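PhiRv1 phage protein (Mycobacterium tuberculosis, PDB 6LG3) is probably the toxin EST12, which activates a RACK1-NLRP3-gasdermin D pathway leading to pyroptosis and an IL-1β immune response. Local coordinates at residues S35-D39 against G40-L44; R7-M10 against H11-V15; L53-G57 against N58-H62. One frame throughout, in Å; residues are numbered along the deposited sequence.

Contact 1. Residues S35-D39 against G40-L44; sequences SFAKD and GTLIL
Phe36 and Ala37 meet Gly40, Thr41 and Leu42 in a local C-terminal helix cap, where helix 26-39 turns into strand 42-46. The cap is a Schellman motif with Gly40 at its pivot. The amide N of Thr41 donates to Phe36 O over 3.0 Å, with an N-H...O angle of 156°. The N of Gly40 donates to Ala37 O over 2.9 Å, and it comes from well above that carbonyl plane. Gly40 has a phi of 84°, a value that suits a residue without a side chain, and it is the first residue to leave helical backbone angles.

Side chains close round the cap. Thr41 holds OG1 between its backbone N and carbonyl carbon (chi1 64°). This brings OG1 to the edge of the Phe36 ring, near the ring plane and 3.4 Å from CD1. CG2 of Thr41 lies near Asp39, 4.1 Å from OD2. Leu42 then folds back on the last helical turns. Its CB lies 4.1 Å from Phe36 CB, and its CD2 lies 4.0 Å from Ala37 CB. The contact is at the protein surface.

Beyond the cap, Thr41 and Ile43 pair by backbone hydrogen bonds with Gly56 and Glu54 of the hairpin. Phe36 rests on Ala55 and Leu42 on Leu53, while Leu44 reaches Arg7 and Met10 of helix 4-22.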
loop_
_atom_site.group_PDB
_atom_site.type_symbol
_atom_site.label_atom_id
_atom_site.label_comp_id
_atom_site.label_asym_id
_atom_site.label_seq_id
_atom_site.Cartn_x
_atom_site.Cartn_y
_atom_site.Cartn_z
ATOM N N SER A 35 0.639 12.637 -2.375
ATOM C CA SER A 35 0.188 13.353 -3.567
ATOM C C SER A 35 -0.874 12.557 -4.322
ATOM O O SER A 35 -1.880 13.121 -4.796
ATOM C CB SER A 35 1.382 13.652 -4.474
ATOM O OG SER A 35 1.012 14.522 -5.522
ATOM N N PHE A 36 -0.674 11.235 -4.435
ATOM C CA PHE A 36 -1.709 10.401 -5.044
ATOM C C PHE A 36 -3.003 10.422 -4.230
ATOM O O PHE A 36 -4.104 10.421 -4.797
ATOM C CB PHE A 36 -1.218 8.969 -5.193
ATOM C CG PHE A 36 -0.212 8.779 -6.284
ATOM C CD1 PHE A 36 -0.565 8.978 -7.612
ATOM C CD2 PHE A 36 1.077 8.360 -5.984
ATOM C CE1 PHE A 36 0.362 8.790 -8.621
ATOM C CE2 PHE A 36 2.006 8.161 -6.991
ATOM C CZ PHE A 36 1.645 8.377 -8.309
ATOM N N ALA A 37 -2.893 10.404 -2.899
ATOM C CA ALA A 37 -4.090 10.451 -2.068
ATOM C C ALA A 37 -4.868 11.742 -2.294
ATOM O O ALA A 37 -6.102 11.725 -2.410
ATOM C CB ALA A 37 -3.713 10.304 -0.592
ATOM N N LYS A 38 -4.164 12.871 -2.350
ATOM C CA LYS A 38 -4.836 14.141 -2.592
ATOM C C LYS A 38 -5.516 14.151 -3.959
ATOM O O LYS A 38 -6.616 14.702 -4.111
ATOM C CB LYS A 38 -3.822 15.278 -2.454
ATOM C CG LYS A 38 -4.252 16.617 -3.039
ATOM C CD LYS A 38 -3.151 17.650 -2.852
ATOM C CE LYS A 38 -2.945 18.427 -4.138
ATOM N NZ LYS A 38 -4.242 18.898 -4.704
ATOM N N ASP A 39 -4.905 13.502 -4.963
ATOM C CA ASP A 39 -5.589 13.439 -6.254
ATOM C C ASP A 39 -6.729 12.420 -6.279
ATOM O O ASP A 39 -7.508 12.404 -7.234
ATOM C CB ASP A 39 -4.583 13.140 -7.368
ATOM C CG ASP A 39 -5.028 13.674 -8.727
ATOM O OD1 ASP A 39 -4.232 14.402 -9.355
ATOM O OD2 ASP A 39 -6.145 13.356 -9.190
ATOM N N GLY A 40 -6.871 11.589 -5.250
ATOM C CA GLY A 40 -7.941 10.611 -5.231
ATOM C C GLY A 40 -7.633 9.331 -5.975
ATOM O O GLY A 40 -8.552 8.569 -6.287
ATOM N N THR A 41 -6.361 9.075 -6.283
ATOM C CA THR A 41 -5.963 7.893 -7.037
ATOM C C THR A 41 -5.155 6.906 -6.201
ATOM O O THR A 41 -4.536 5.991 -6.760
ATOM C CB THR A 41 -5.173 8.301 -8.284
ATOM O OG1 THR A 41 -3.953 8.946 -7.898
ATOM C CG2 THR A 41 -5.991 9.256 -9.140
ATOM N N LEU A 42 -5.139 7.061 -4.878
ATOM C CA LEU A 42 -4.529 6.075 -3.987
ATOM C C LEU A 42 -5.651 5.183 -3.482
ATOM O O LEU A 42 -6.439 5.592 -2.624
ATOM C CB LEU A 42 -3.783 6.734 -2.830
ATOM C CG LEU A 42 -2.989 5.794 -1.910
ATOM C CD1 LEU A 42 -1.884 5.092 -2.681
ATOM C CD2 LEU A 42 -2.418 6.566 -0.740
ATOM N N ILE A 43 -5.731 3.974 -4.026
ATOM C CA ILE A 43 -6.880 3.103 -3.841
ATOM C C ILE A 43 -6.389 1.854 -3.138
ATOM O O ILE A 43 -5.460 1.193 -3.619
ATOM C CB ILE A 43 -7.549 2.742 -5.178
ATOM C CG1 ILE A 43 -7.972 4.001 -5.945
ATOM C CG2 ILE A 43 -8.726 1.802 -4.943
ATOM C CD1 ILE A 43 -8.965 4.853 -5.217
ATOM N N LEU A 44 -6.990 1.545 -1.994
ATOM C CA LEU A 44 -6.772 0.281 -1.307
ATOM C C LEU A 44 -8.018 -0.569 -1.494
ATOM O O LEU A 44 -9.133 -0.100 -1.238
ATOM C CB LEU A 44 -6.474 0.504 0.177
ATOM C CG LEU A 44 -4.984 0.581 0.499
ATOM C CD1 LEU A 44 -4.740 1.173 1.881
ATOM C CD2 LEU A 44 -4.403 -0.814 0.412
#

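Contact 2. Residues R7-M10 against H11-V15; sequences RQLM and HELAV
Gln8 and Glu12 lie one turn apart, with the amide and carboxylate planes only 16° from parallel. They touch through carbon rather than a polar bond: Glu12 OE1 is 3.8 Å from Gln8 CG. The Gln8 chain runs extended past CG. With CG beside its own backbone N (chi1 -61°), Glu12 sets CG 3.2 Å from Gln8 O.

Residues 7-15 are about two and a half turns of alpha helix within helix 4-22. The amides of His11, Glu12, Leu13 and Ala14 donate to the carbonyls of Arg7, Gln8, Leu9 and Met10 in turn. The bond from Leu13 N to Leu9 O is straight, at 171° over 2.9 Å.

On another side of the helix, Leu13 has CG 3.3 Å from Leu9 O and 4.3 Å from Leu9 CD1. Leu13 CD1 comes within 4.4 Å of Met10 SD. The Met10 chain bends at both chi2 and chi3, and its methyl end packs against the sheet at Leu53 and Val61. Leu9 and Leu13 also face helix 65-73, touching Leu68 and Trp67 respectively. His11 turns elsewhere, and its side chain meets Leu33 of helix 26-39.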
loop_
_atom_site.group_PDB
_atom_site.type_symbol
_atom_site.label_atom_id
_atom_site.label_comp_id
_atom_site.label_asym_id
_atom_site.label_seq_id
_atom_site.Cartn_x
_atom_site.Cartn_y
_atom_site.Cartn_z
ATOM N N ARG A 7 -4.585 -1.713 6.399
ATOM C CA ARG A 7 -4.286 -0.584 5.513
ATOM C C ARG A 7 -2.920 0.012 5.830
ATOM O O ARG A 7 -2.153 0.353 4.920
ATOM C CB ARG A 7 -5.372 0.494 5.618
ATOM C CG ARG A 7 -6.759 0.052 5.164
ATOM C CD ARG A 7 -7.783 1.180 5.287
ATOM N NE ARG A 7 -9.146 0.657 5.352
ATOM C CZ ARG A 7 -9.940 0.487 4.298
ATOM N NH1 ARG A 7 -9.514 0.803 3.079
ATOM N NH2 ARG A 7 -11.163 0.000 4.463
ATOM N N GLN A 8 -2.602 0.143 7.123
ATOM C CA GLN A 8 -1.303 0.665 7.526
ATOM C C GLN A 8 -0.167 -0.204 6.990
ATOM O O GLN A 8 0.827 0.314 6.456
ATOM C CB GLN A 8 -1.255 0.766 9.052
ATOM C CG GLN A 8 -0.160 1.644 9.603
ATOM C CD GLN A 8 -0.366 1.951 11.077
ATOM O OE1 GLN A 8 -1.079 2.894 11.432
ATOM N NE2 GLN A 8 0.249 1.148 11.944
ATOM N N LEU A 9 -0.311 -1.531 7.095
ATOM C CA LEU A 9 0.718 -2.424 6.570
ATOM C C LEU A 9 0.842 -2.302 5.050
ATOM O O LEU A 9 1.958 -2.282 4.508
ATOM C CB LEU A 9 0.412 -3.863 6.994
ATOM C CG LEU A 9 1.395 -4.945 6.560
ATOM C CD1 LEU A 9 2.825 -4.545 6.881
ATOM C CD2 LEU A 9 1.026 -6.247 7.271
ATOM N N MET A 10 -0.286 -2.199 4.342
ATOM C CA MET A 10 -0.207 -2.017 2.894
ATOM C C MET A 10 0.510 -0.716 2.540
ATOM O O MET A 10 1.287 -0.669 1.580
ATOM C CB MET A 10 -1.607 -2.051 2.270
ATOM C CG MET A 10 -2.295 -3.438 2.327
ATOM S SD MET A 10 -1.522 -4.643 1.222
ATOM C CE MET A 10 -1.981 -4.040 -0.417
ATOM N N HIS A 11 0.285 0.343 3.317
ATOM C CA HIS A 11 0.984 1.597 3.050
ATOM C C HIS A 11 2.486 1.454 3.283
ATOM O O HIS A 11 3.293 1.974 2.498
ATOM C CB HIS A 11 0.409 2.716 3.916
ATOM C CG HIS A 11 0.865 4.084 3.515
ATOM N ND1 HIS A 11 0.209 4.838 2.564
ATOM C CD2 HIS A 11 1.913 4.833 3.933
ATOM C CE1 HIS A 11 0.831 5.993 2.416
ATOM N NE2 HIS A 11 1.868 6.015 3.234
ATOM N N GLU A 12 2.883 0.742 4.348
ATOM C CA GLU A 12 4.310 0.543 4.593
ATOM C C GLU A 12 4.960 -0.251 3.464
ATOM O O GLU A 12 6.056 0.100 2.992
ATOM C CB GLU A 12 4.516 -0.141 5.945
ATOM C CG GLU A 12 3.980 0.683 7.115
ATOM C CD GLU A 12 4.056 -0.046 8.453
ATOM O OE1 GLU A 12 3.386 0.400 9.414
ATOM O OE2 GLU A 12 4.783 -1.062 8.547
ATOM N N LEU A 13 4.284 -1.310 2.996
ATOM C CA LEU A 13 4.777 -2.060 1.843
ATOM C C LEU A 13 4.885 -1.176 0.598
ATOM O O LEU A 13 5.805 -1.347 -0.214
ATOM C CB LEU A 13 3.862 -3.251 1.560
ATOM C CG LEU A 13 3.703 -4.306 2.656
ATOM C CD1 LEU A 13 2.707 -5.356 2.190
ATOM C CD2 LEU A 13 5.041 -4.940 2.961
ATOM N N ALA A 14 3.940 -0.248 0.411
ATOM C CA ALA A 14 4.017 0.638 -0.751
ATOM C C ALA A 14 5.207 1.582 -0.655
ATOM O O ALA A 14 5.902 1.811 -1.654
ATOM C CB ALA A 14 2.720 1.426 -0.907
ATOM N N VAL A 15 5.459 2.134 0.536
ATOM C CA VAL A 15 6.650 2.961 0.734
ATOM C C VAL A 15 7.905 2.173 0.380
ATOM O O VAL A 15 8.809 2.689 -0.292
ATOM C CB VAL A 15 6.697 3.494 2.178
ATOM C CG1 VAL A 15 8.016 4.204 2.459
ATOM C CG2 VAL A 15 5.522 4.420 2.440
#

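Contact 3. Residues L53-G57 against N58-H62; sequences LEAGG and NVLVH
Leu53 faces both Leu60 and Val61 across the hairpin of strands 50-55 and 58-64, a classic beta bulge in the tightly packed part of the contact. Leu53 O accepts two amides in its carbonyl plane, Leu60 N at 2.7 Å and Val61 N at 3.1 Å. Leu53 N returns a bond to Val61 O, which completes this hydrogen-bonded antiparallel pair. The side chains follow suit: Leu53 CB sits 4.1 Å from Val61 CB. The bulged Leu60 adds CD1, which lies 4.0 Å from Leu53 CD2 and 3.7 Å from Ala55 CB. Leu60 has CG anti to its carbonyl carbon (chi1 -80°), which swings CD1 across Leu53 CD2 and onto Ala55 CB.

The turn end is more open. Ala55 to Asn58 form a type I' turn, with Gly56 and Gly57 exposed at its corner. Ala55 N and Asn58 O are bonded, as are Asn58 N and Ala55 O. A water donates to Ala55 O and accepts from Asn58 ND2, 2.9 Å away, tying the Asn58 amide to the turn. On the other face of the sheet, Glu54 and Val59 form a non-hydrogen-bonded pair. Their side chains touch lightly, with Glu54 CG 3.9 Å from Val59 CG2. In the backbone, Glu54 CA makes a CA-H...O contact of 3.1 Å to Asn58 O.

Helix 4-22 covers the face of Leu53 and Val61 through Ala14, with Met10 and Leu13 also on Val61. Helix 26-39 meets Ala55 through Phe36 and Leu60 through Leu33. On its other edge, strand 50-55 pairs with strand 42-46.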
loop_
_atom_site.group_PDB
_atom_site.type_symbol
_atom_site.label_atom_id
_atom_site.label_comp_id
_atom_site.label_asym_id
_atom_site.label_seq_id
_atom_site.Cartn_x
_atom_site.Cartn_y
_atom_site.Cartn_z
ATOM N N LEU A 53 -2.812 -2.234 -3.350
ATOM C CA LEU A 53 -2.644 -0.791 -3.225
ATOM C C LEU A 53 -2.236 -0.280 -4.597
ATOM O O LEU A 53 -1.182 -0.682 -5.131
ATOM C CB LEU A 53 -1.607 -0.418 -2.157
ATOM C CG LEU A 53 -1.437 1.081 -1.840
ATOM C CD1 LEU A 53 -0.966 1.271 -0.404
ATOM C CD2 LEU A 53 -0.454 1.743 -2.797
ATOM N N GLU A 54 -3.095 0.573 -5.159
ATOM C CA GLU A 54 -2.927 1.207 -6.460
ATOM C C GLU A 54 -2.633 2.687 -6.295
ATOM O O GLU A 54 -3.258 3.363 -5.468
ATOM C CB GLU A 54 -4.185 1.117 -7.319
ATOM C CG GLU A 54 -4.680 -0.208 -7.739
ATOM C CD GLU A 54 -5.868 -0.050 -8.681
ATOM O OE1 GLU A 54 -6.196 1.111 -9.026
ATOM O OE2 GLU A 54 -6.468 -1.070 -9.074
ATOM N N ALA A 55 -1.726 3.194 -7.127
ATOM C CA ALA A 55 -1.411 4.616 -7.185
ATOM C C ALA A 55 -1.486 5.042 -8.641
ATOM O O ALA A 55 -0.771 4.493 -9.484
ATOM C CB ALA A 55 -0.026 4.906 -6.600
ATOM N N GLY A 56 -2.360 5.996 -8.940
ATOM C CA GLY A 56 -2.477 6.468 -10.313
ATOM C C GLY A 56 -2.805 5.374 -11.304
ATOM O O GLY A 56 -2.228 5.339 -12.399
ATOM N N GLY A 57 -3.691 4.449 -10.929
ATOM C CA GLY A 57 -4.129 3.386 -11.812
ATOM C C GLY A 57 -3.192 2.204 -11.937
ATOM O O GLY A 57 -3.520 1.254 -12.659
ATOM N N ASN A 58 -2.042 2.224 -11.268
ATOM C CA ASN A 58 -1.092 1.122 -11.302
ATOM C C ASN A 58 -1.001 0.463 -9.936
ATOM O O ASN A 58 -0.954 1.148 -8.910
ATOM C CB ASN A 58 0.295 1.592 -11.731
ATOM C CG ASN A 58 0.241 2.552 -12.894
ATOM O OD1 ASN A 58 -0.435 2.287 -13.886
ATOM N ND2 ASN A 58 0.945 3.674 -12.783
ATOM N N VAL A 59 -0.966 -0.869 -9.934
ATOM C CA VAL A 59 -0.848 -1.615 -8.686
ATOM C C VAL A 59 0.582 -1.520 -8.182
ATOM O O VAL A 59 1.518 -2.011 -8.826
ATOM C CB VAL A 59 -1.266 -3.077 -8.871
ATOM C CG1 VAL A 59 -1.037 -3.839 -7.557
ATOM C CG2 VAL A 59 -2.718 -3.169 -9.311
ATOM N N LEU A 60 0.762 -0.888 -7.024
ATOM C CA LEU A 60 2.064 -0.847 -6.379
ATOM C C LEU A 60 2.302 -2.076 -5.513
ATOM O O LEU A 60 3.431 -2.575 -5.453
ATOM C CB LEU A 60 2.195 0.406 -5.513
ATOM C CG LEU A 60 2.525 1.740 -6.186
ATOM C CD1 LEU A 60 2.621 2.827 -5.137
ATOM C CD2 LEU A 60 3.809 1.661 -6.979
ATOM N N VAL A 61 1.262 -2.563 -4.827
ATOM C CA VAL A 61 1.417 -3.653 -3.863
ATOM C C VAL A 61 0.275 -4.639 -4.037
ATOM O O VAL A 61 -0.886 -4.238 -4.153
ATOM C CB VAL A 61 1.424 -3.145 -2.401
ATOM C CG1 VAL A 61 1.587 -4.313 -1.406
ATOM C CG2 VAL A 61 2.496 -2.098 -2.186
ATOM N N HIS A 62 0.589 -5.930 -4.025
ATOM C CA HIS A 62 -0.449 -6.917 -3.774
ATOM C C HIS A 62 0.054 -7.899 -2.726
ATOM O O HIS A 62 1.234 -8.265 -2.715
ATOM C CB HIS A 62 -0.912 -7.638 -5.050
ATOM C CG HIS A 62 0.149 -8.437 -5.731
ATOM N ND1 HIS A 62 0.417 -9.748 -5.399
ATOM C CD2 HIS A 62 0.980 -8.128 -6.755
ATOM C CE1 HIS A 62 1.385 -10.205 -6.174
ATOM N NE2 HIS A 62 1.743 -9.243 -7.006
HETATM O O HOH W 1 1.778 5.164 -10.405
#

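From the N terminus, contact 2 comes first and lies within a single helix, so it closes no loop. Contact 1 follows at the end of the next helix and turns the chain into the first strand of the sheet. Contact 3 then closes the hairpin of the second and third strands. The three come in series; none nests in or crosses another. They meet in space. Strand 42-46 joins contact 1 to contact 3, with Leu42 CD1 packing 3.6 Å from Leu53 CD2. Contact 2 lays its helix on the sheet, where Ala14 CB packs 3.7 Å from Leu53 CD2. Contacts 1 and 2 touch where Leu44 CD2 packs 3.6 Å from Met10 CB.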